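Local coordinates for F5/8 type C domain protein (Bacteroides ovatus, PDB 4ZRX) that probably hydrolyses alpha-L-fucosides, pairing an alpha-L-fucosidase domain of the TIM-barrel clan with a carbohydrate-binding-type F5/8 type C domain, at residues M26-V31 with G398-A403; W239-L244 with L280-S285. All coordinates share one frame; numbering follows the deposited sequence. Where two conformers were deposited one is given.

Interactions 1 and 2 lie side by side, about 10 Å between their centres, and the second is nested in the chain loop that the first closes. Interaction 1 joins the turn A27-L30 and strand 30-31 to the loop 398-400 that leads into strand 401-410; interaction 2 pairs the short strand 241-242 with strand 279-290, part of the mixed sheet that includes the barrel. Q399 bridges them: its OE1 is 2.8 Å from N240 N, a probable hydrogen bond, and its amide CD lies 3.5 Å from W239 CE3. A27 CB packs on L280 CD2 at 3.5 Å, and L30 O approaches W282 CE3. A 1,2-ethanediol, probably from the crystallisation liquor, sits about 4 Å from the V31 side chain.

Interaction 1: residues M26-V31 with G398-A403; sequences MAARLV and GQRVEA
The R400 guanidinium carries A28 CB over one face, 3.9 Å above the plane and toward the rim, while R29 CG comes in obliquely, 3.6 Å from R400 NH2. The two guanidinium planes stand almost perpendicular, 88° apart. R400 reaches this place as a chain extended from CG to NE, and both NE and NH2 point to A28 O in weak hydrogen bonds, the NE bond 3.0 Å long and bent to 130° at the hydrogen. NH2 also bonds to K397 O and NH1 to T449 O, so three backbone carbonyls share the group. R29 turns its own charge elsewhere, into a salt bridge with D25. The carbonyl that R400 approaches belongs to a type I beta turn, A27 to L30, which leads from helix 20-27 into strand 30-31; the contact thereby ties this part of the fucosidase family region to the loop that leads into strand 401-410 of an antiparallel sheet. G398 lies close against this turn: its CA makes C-H...O contacts with A28 O and L30 O, both 3.4 Å, and V31 CG1 rests 3.6 Å from G398 N. One water accepts from Q399 N and donates to A27 O and L30 O; a second donates to Q399 O and, weakly, to A27 O.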
loop_
_atom_site.group_PDB
_atom_site.type_symbol
_atom_site.label_atom_id
_atom_site.label_comp_id
_atom_site.label_asym_id
_atom_site.label_seq_id
_atom_site.Cartn_x
_atom_site.Cartn_y
_atom_site.Cartn_z
HETATM N N MSE A 26 -23.580 8.540 -20.392
HETATM C CA MSE A 26 -22.959 7.317 -20.819
HETATM C C MSE A 26 -21.964 6.833 -19.746
HETATM O O MSE A 26 -21.916 5.655 -19.400
HETATM C CB MSE A 26 -22.288 7.513 -22.171
HETATM C CG MSE A 26 -23.338 7.787 -23.273
HETATM SE SE MSE A 26 -22.478 8.059 -24.989
HETATM C CE MSE A 26 -22.243 6.195 -25.478
ATOM N N ALA A 27 -21.196 7.764 -19.216
ATOM C CA ALA A 27 -20.200 7.418 -18.174
ATOM C C ALA A 27 -20.841 6.716 -16.964
ATOM O O ALA A 27 -20.296 5.780 -16.390
ATOM C CB ALA A 27 -19.477 8.694 -17.692
ATOM N N ALA A 28 -22.028 7.200 -16.589
ATOM C CA ALA A 28 -22.753 6.677 -15.461
ATOM C C ALA A 28 -23.177 5.241 -15.679
ATOM O O ALA A 28 -23.510 4.538 -14.715
ATOM C CB ALA A 28 -23.998 7.574 -15.168
ATOM N N ARG A 29 -23.225 4.796 -16.935
ATOM C CA ARG A 29 -23.715 3.460 -17.223
ATOM C C ARG A 29 -22.650 2.531 -17.722
ATOM O O ARG A 29 -22.929 1.474 -18.285
ATOM C CB ARG A 29 -24.862 3.570 -18.226
ATOM C CG ARG A 29 -26.044 4.264 -17.612
ATOM C CD ARG A 29 -27.183 4.415 -18.596
ATOM N NE ARG A 29 -26.844 5.383 -19.627
ATOM C CZ ARG A 29 -26.595 5.102 -20.902
ATOM N NH1 ARG A 29 -26.629 3.856 -21.368
ATOM N NH2 ARG A 29 -26.302 6.087 -21.737
ATOM N N LEU A 30 -21.392 2.903 -17.467
ATOM C CA LEU A 30 -20.255 2.067 -17.758
ATOM C C LEU A 30 -19.995 1.140 -16.574
ATOM O O LEU A 30 -19.919 1.605 -15.441
ATOM C CB LEU A 30 -19.050 2.944 -18.010
ATOM C CG LEU A 30 -17.684 2.294 -18.183
ATOM C CD1 LEU A 30 -17.671 1.419 -19.434
ATOM C CD2 LEU A 30 -16.618 3.351 -18.284
ATOM N N VAL A 31 -19.874 -0.147 -16.829
ATOM C CA VAL A 31 -19.916 -1.161 -15.796
ATOM C C VAL A 31 -18.775 -2.203 -15.951
ATOM O O VAL A 31 -18.296 -2.392 -17.036
ATOM C CB VAL A 31 -21.273 -1.873 -15.722
ATOM C CG1 VAL A 31 -22.362 -0.882 -15.510
ATOM C CG2 VAL A 31 -21.515 -2.749 -16.930
ATOM N N GLY A 398 -22.974 1.054 -12.535
ATOM C CA GLY A 398 -22.073 2.158 -12.817
ATOM C C GLY A 398 -21.574 2.855 -11.571
ATOM O O GLY A 398 -22.081 2.616 -10.446
ATOM N N GLN A 399 -20.621 3.764 -11.769
ATOM C CA GLN A 399 -20.109 4.576 -10.680
ATOM C C GLN A 399 -20.665 5.972 -10.817
ATOM O O GLN A 399 -20.394 6.620 -11.797
ATOM C CB GLN A 399 -18.558 4.612 -10.725
ATOM C CG GLN A 399 -18.032 5.330 -9.508
ATOM C CD GLN A 399 -16.552 5.407 -9.410
ATOM O OE1 GLN A 399 -15.821 4.791 -10.177
ATOM N NE2 GLN A 399 -16.093 6.079 -8.373
ATOM N N ARG A 400 -21.403 6.465 -9.815
ATOM C CA ARG A 400 -22.200 7.687 -10.006
ATOM C C ARG A 400 -22.028 8.757 -8.963
ATOM O O ARG A 400 -22.171 9.914 -9.275
ATOM C CB ARG A 400 -23.672 7.299 -10.088
ATOM C CG ARG A 400 -23.905 6.304 -11.222
ATOM C CD ARG A 400 -25.342 5.976 -11.393
ATOM N NE ARG A 400 -25.534 5.042 -12.500
ATOM C CZ ARG A 400 -26.681 4.893 -13.159
ATOM N NH1 ARG A 400 -27.773 5.582 -12.814
ATOM N NH2 ARG A 400 -26.750 4.001 -14.135
ATOM N N VAL A 401 -21.736 8.400 -7.731
ATOM C CA VAL A 401 -21.642 9.375 -6.650
ATOM C C VAL A 401 -20.415 10.253 -6.829
ATOM O O VAL A 401 -19.323 9.797 -7.150
ATOM C CB VAL A 401 -21.709 8.726 -5.258
ATOM C CG1 VAL A 401 -21.510 9.758 -4.144
ATOM C CG2 VAL A 401 -23.074 8.048 -5.077
ATOM N N GLU A 402 -20.681 11.574 -6.747
ATOM C CA GLU A 402 -19.649 12.584 -6.896
ATOM C C GLU A 402 -19.340 13.396 -5.632
ATOM O O GLU A 402 -18.219 13.885 -5.491
ATOM C CB GLU A 402 -19.996 13.515 -8.009
ATOM C CG GLU A 402 -20.031 12.842 -9.345
ATOM C CD GLU A 402 -20.565 13.731 -10.451
ATOM O OE1 GLU A 402 -21.664 14.298 -10.221
ATOM O OE2 GLU A 402 -19.901 13.894 -11.564
ATOM N N ALA A 403 -20.319 13.565 -4.746
ATOM C CA ALA A 403 -20.097 14.207 -3.439
ATOM C C ALA A 403 -21.153 13.775 -2.456
ATOM O O ALA A 403 -22.324 13.598 -2.829
ATOM C CB ALA A 403 -20.141 15.727 -3.588
HETATM O O HOH W 1 -19.580 3.980 -14.342
HETATM O O HOH W 2 -19.393 7.509 -14.233
#

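Interaction 2: residues W239-L244 with L280-S285; sequences WNATVL and LFWYPS
N240 packs its amide against P284: its amide carbon CG lies 3.6 Å from P284 CB, the two side chains crossing at about a right angle. N240 CG lies anti to the backbone carbonyl carbon and beside the backbone N (chi1 -71°), which places OD1 beside the backbone beyond the proline, where it accepts from S285 N at 3.1 Å with the donor 54° out of the carbonyl plane. On the W282 side, N240 CB sits over the six-membered ring in a CH-pi contact, 4.2 Å from the centroid, and N240 O lies over the same indole while taking a nearly straight bond (168°) from Y283 N. The A241 methyl lies between L280 and W282: L280 CD2 meets A241 CB at 3.9 Å, W282 CE3 a little farther off. The other L280 branch, CD1, reaches over the T242 carbonyl to V243 CG1, 3.6 Å away. A241 and W282 share one face of the sheet; T242 and F281 lie on the other. T242 CG2 meets the Y283 ring at its edge and touches Y283 CB, also 3.6 Å away, while the F281 ring turns its edge to T242 O and V243 O. T242 OG1 accepts from L244 N, closing an ST turn, and is also bonded to L268 O. T242 and F281 form an antiparallel hydrogen-bonded pair, with A241 and W282 the adjoining non-hydrogen-bonded pair: a short antiparallel strand added to strand 279-290, which from S285 on pairs in parallel with 324-328, a strand of the alpha-L-fucosidase TIM barrel.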
loop_
_atom_site.group_PDB
_atom_site.type_symbol
_atom_site.label_atom_id
_atom_site.label_comp_id
_atom_site.label_asym_id
_atom_site.label_seq_id
_atom_site.Cartn_x
_atom_site.Cartn_y
_atom_site.Cartn_z
ATOM N N TRP A 239 -12.078 7.393 -9.403
ATOM C CA TRP A 239 -12.946 7.069 -10.556
ATOM C C TRP A 239 -12.417 5.812 -11.240
ATOM O O TRP A 239 -11.342 5.820 -11.832
ATOM C CB TRP A 239 -12.970 8.216 -11.560
ATOM C CG TRP A 239 -13.828 9.323 -11.107
ATOM C CD1 TRP A 239 -13.425 10.510 -10.613
ATOM C CD2 TRP A 239 -15.259 9.308 -10.992
ATOM N NE1 TRP A 239 -14.487 11.235 -10.206
ATOM C CE2 TRP A 239 -15.631 10.534 -10.431
ATOM C CE3 TRP A 239 -16.244 8.380 -11.300
ATOM C CZ2 TRP A 239 -16.940 10.868 -10.154
ATOM C CZ3 TRP A 239 -17.564 8.700 -11.010
ATOM C CH2 TRP A 239 -17.892 9.967 -10.449
ATOM N N ASN A 240 -13.160 4.719 -11.118
ATOM C CA ASN A 240 -12.835 3.511 -11.860
ATOM C C ASN A 240 -13.456 3.469 -13.221
ATOM O O ASN A 240 -13.097 2.644 -14.063
ATOM C CB ASN A 240 -13.129 2.310 -10.991
ATOM C CG ASN A 240 -12.123 2.171 -9.847
ATOM O OD1 ASN A 240 -10.969 2.638 -9.965
ATOM N ND2 ASN A 240 -12.534 1.587 -8.796
ATOM N N ALA A 241 -14.430 4.343 -13.448
ATOM C CA ALA A 241 -14.853 4.717 -14.781
ATOM C C ALA A 241 -13.915 5.895 -15.142
ATOM O O ALA A 241 -14.101 7.013 -14.670
ATOM C CB ALA A 241 -16.336 5.174 -14.790
ATOM N N THR A 242 -12.876 5.610 -15.916
ATOM C CA THR A 242 -11.736 6.496 -16.045
ATOM C C THR A 242 -11.405 6.814 -17.497
ATOM O O THR A 242 -11.670 6.010 -18.438
ATOM C CB THR A 242 -10.468 5.901 -15.330
ATOM O OG1 THR A 242 -9.394 6.811 -15.506
ATOM C CG2 THR A 242 -10.076 4.504 -15.862
ATOM N N VAL A 243 -10.886 8.013 -17.698
ATOM C CA VAL A 243 -10.385 8.439 -19.010
ATOM C C VAL A 243 -8.995 7.863 -19.316
ATOM O O VAL A 243 -8.487 8.004 -20.450
ATOM C CB VAL A 243 -10.340 9.960 -19.100
ATOM C CG1 VAL A 243 -11.679 10.546 -18.856
ATOM C CG2 VAL A 243 -9.315 10.574 -18.134
ATOM N N LEU A 244 -8.307 7.303 -18.305
ATOM C CA LEU A 244 -6.964 6.763 -18.525
ATOM C C LEU A 244 -7.012 5.554 -19.448
ATOM O O LEU A 244 -7.675 4.593 -19.138
ATOM C CB LEU A 244 -6.267 6.424 -17.204
ATOM C CG LEU A 244 -4.779 6.036 -17.310
ATOM C CD1 LEU A 244 -3.879 7.164 -17.691
ATOM C CD2 LEU A 244 -4.328 5.371 -15.950
ATOM N N LEU A 280 -14.229 5.978 -22.547
ATOM C CA LEU A 280 -14.129 5.765 -21.131
ATOM C C LEU A 280 -14.013 4.287 -20.866
ATOM O O LEU A 280 -14.571 3.454 -21.590
ATOM C CB LEU A 280 -15.294 6.417 -20.376
ATOM C CG LEU A 280 -15.086 6.766 -18.885
ATOM C CD1 LEU A 280 -14.213 8.009 -18.774
ATOM C CD2 LEU A 280 -16.461 7.065 -18.220
ATOM N N PHE A 281 -13.250 3.972 -19.818
ATOM C CA PHE A 281 -12.880 2.605 -19.531
ATOM C C PHE A 281 -13.266 2.229 -18.117
ATOM O O PHE A 281 -13.010 3.013 -17.212
ATOM C CB PHE A 281 -11.360 2.386 -19.712
ATOM C CG PHE A 281 -10.824 2.850 -21.017
ATOM C CD1 PHE A 281 -10.839 2.037 -22.124
ATOM C CD2 PHE A 281 -10.308 4.121 -21.145
ATOM C CE1 PHE A 281 -10.363 2.511 -23.349
ATOM C CE2 PHE A 281 -9.846 4.592 -22.342
ATOM C CZ PHE A 281 -9.878 3.783 -23.440
ATOM N N TRP A 282 -13.803 1.006 -17.904
ATOM C CA TRP A 282 -13.891 0.477 -16.532
ATOM C C TRP A 282 -12.523 -0.159 -16.278
ATOM O O TRP A 282 -12.125 -1.205 -16.868
ATOM C CB TRP A 282 -15.029 -0.537 -16.314
ATOM C CG TRP A 282 -15.138 -0.821 -14.833
ATOM C CD1 TRP A 282 -14.460 -1.737 -14.136
ATOM C CD2 TRP A 282 -15.903 -0.079 -13.871
ATOM N NE1 TRP A 282 -14.691 -1.609 -12.805
ATOM C CE2 TRP A 282 -15.616 -0.627 -12.609
ATOM C CE3 TRP A 282 -16.805 0.978 -13.954
ATOM C CZ2 TRP A 282 -16.229 -0.174 -11.436
ATOM C CZ3 TRP A 282 -17.410 1.444 -12.772
ATOM C CH2 TRP A 282 -17.114 0.842 -11.532
ATOM N N TYR A 283 -11.745 0.484 -15.413
ATOM C CA TYR A 283 -10.303 0.147 -15.284
ATOM C C TYR A 283 -9.964 0.491 -13.864
ATOM O O TYR A 283 -9.497 1.574 -13.577
ATOM C CB TYR A 283 -9.546 0.948 -16.317
ATOM C CG TYR A 283 -8.082 0.627 -16.552
ATOM C CD1 TYR A 283 -7.603 -0.700 -16.525
ATOM C CD2 TYR A 283 -7.195 1.634 -16.923
ATOM C CE1 TYR A 283 -6.274 -0.995 -16.740
ATOM C CE2 TYR A 283 -5.824 1.328 -17.149
ATOM C CZ TYR A 283 -5.394 0.012 -17.094
ATOM O OH TYR A 283 -4.066 -0.298 -17.395
ATOM N N PRO A 284 -10.216 -0.442 -12.954
ATOM C CA PRO A 284 -10.199 -0.126 -11.549
ATOM C C PRO A 284 -8.852 -0.289 -10.896
ATOM O O PRO A 284 -8.075 -1.113 -11.292
ATOM C CB PRO A 284 -11.184 -1.137 -10.959
ATOM C CG PRO A 284 -11.000 -2.351 -11.813
ATOM C CD PRO A 284 -10.872 -1.757 -13.192
ATOM N N SER A 285 -8.644 0.534 -9.888
ATOM C CA SER A 285 -7.367 0.704 -9.200
ATOM C C SER A 285 -6.979 -0.433 -8.275
ATOM O O SER A 285 -7.817 -0.869 -7.488
ATOM C CB SER A 285 -7.483 1.977 -8.348
ATOM O OG SER A 285 -6.333 2.177 -7.569
HETATM O O HOH W 3 -10.596 -0.517 -7.528
#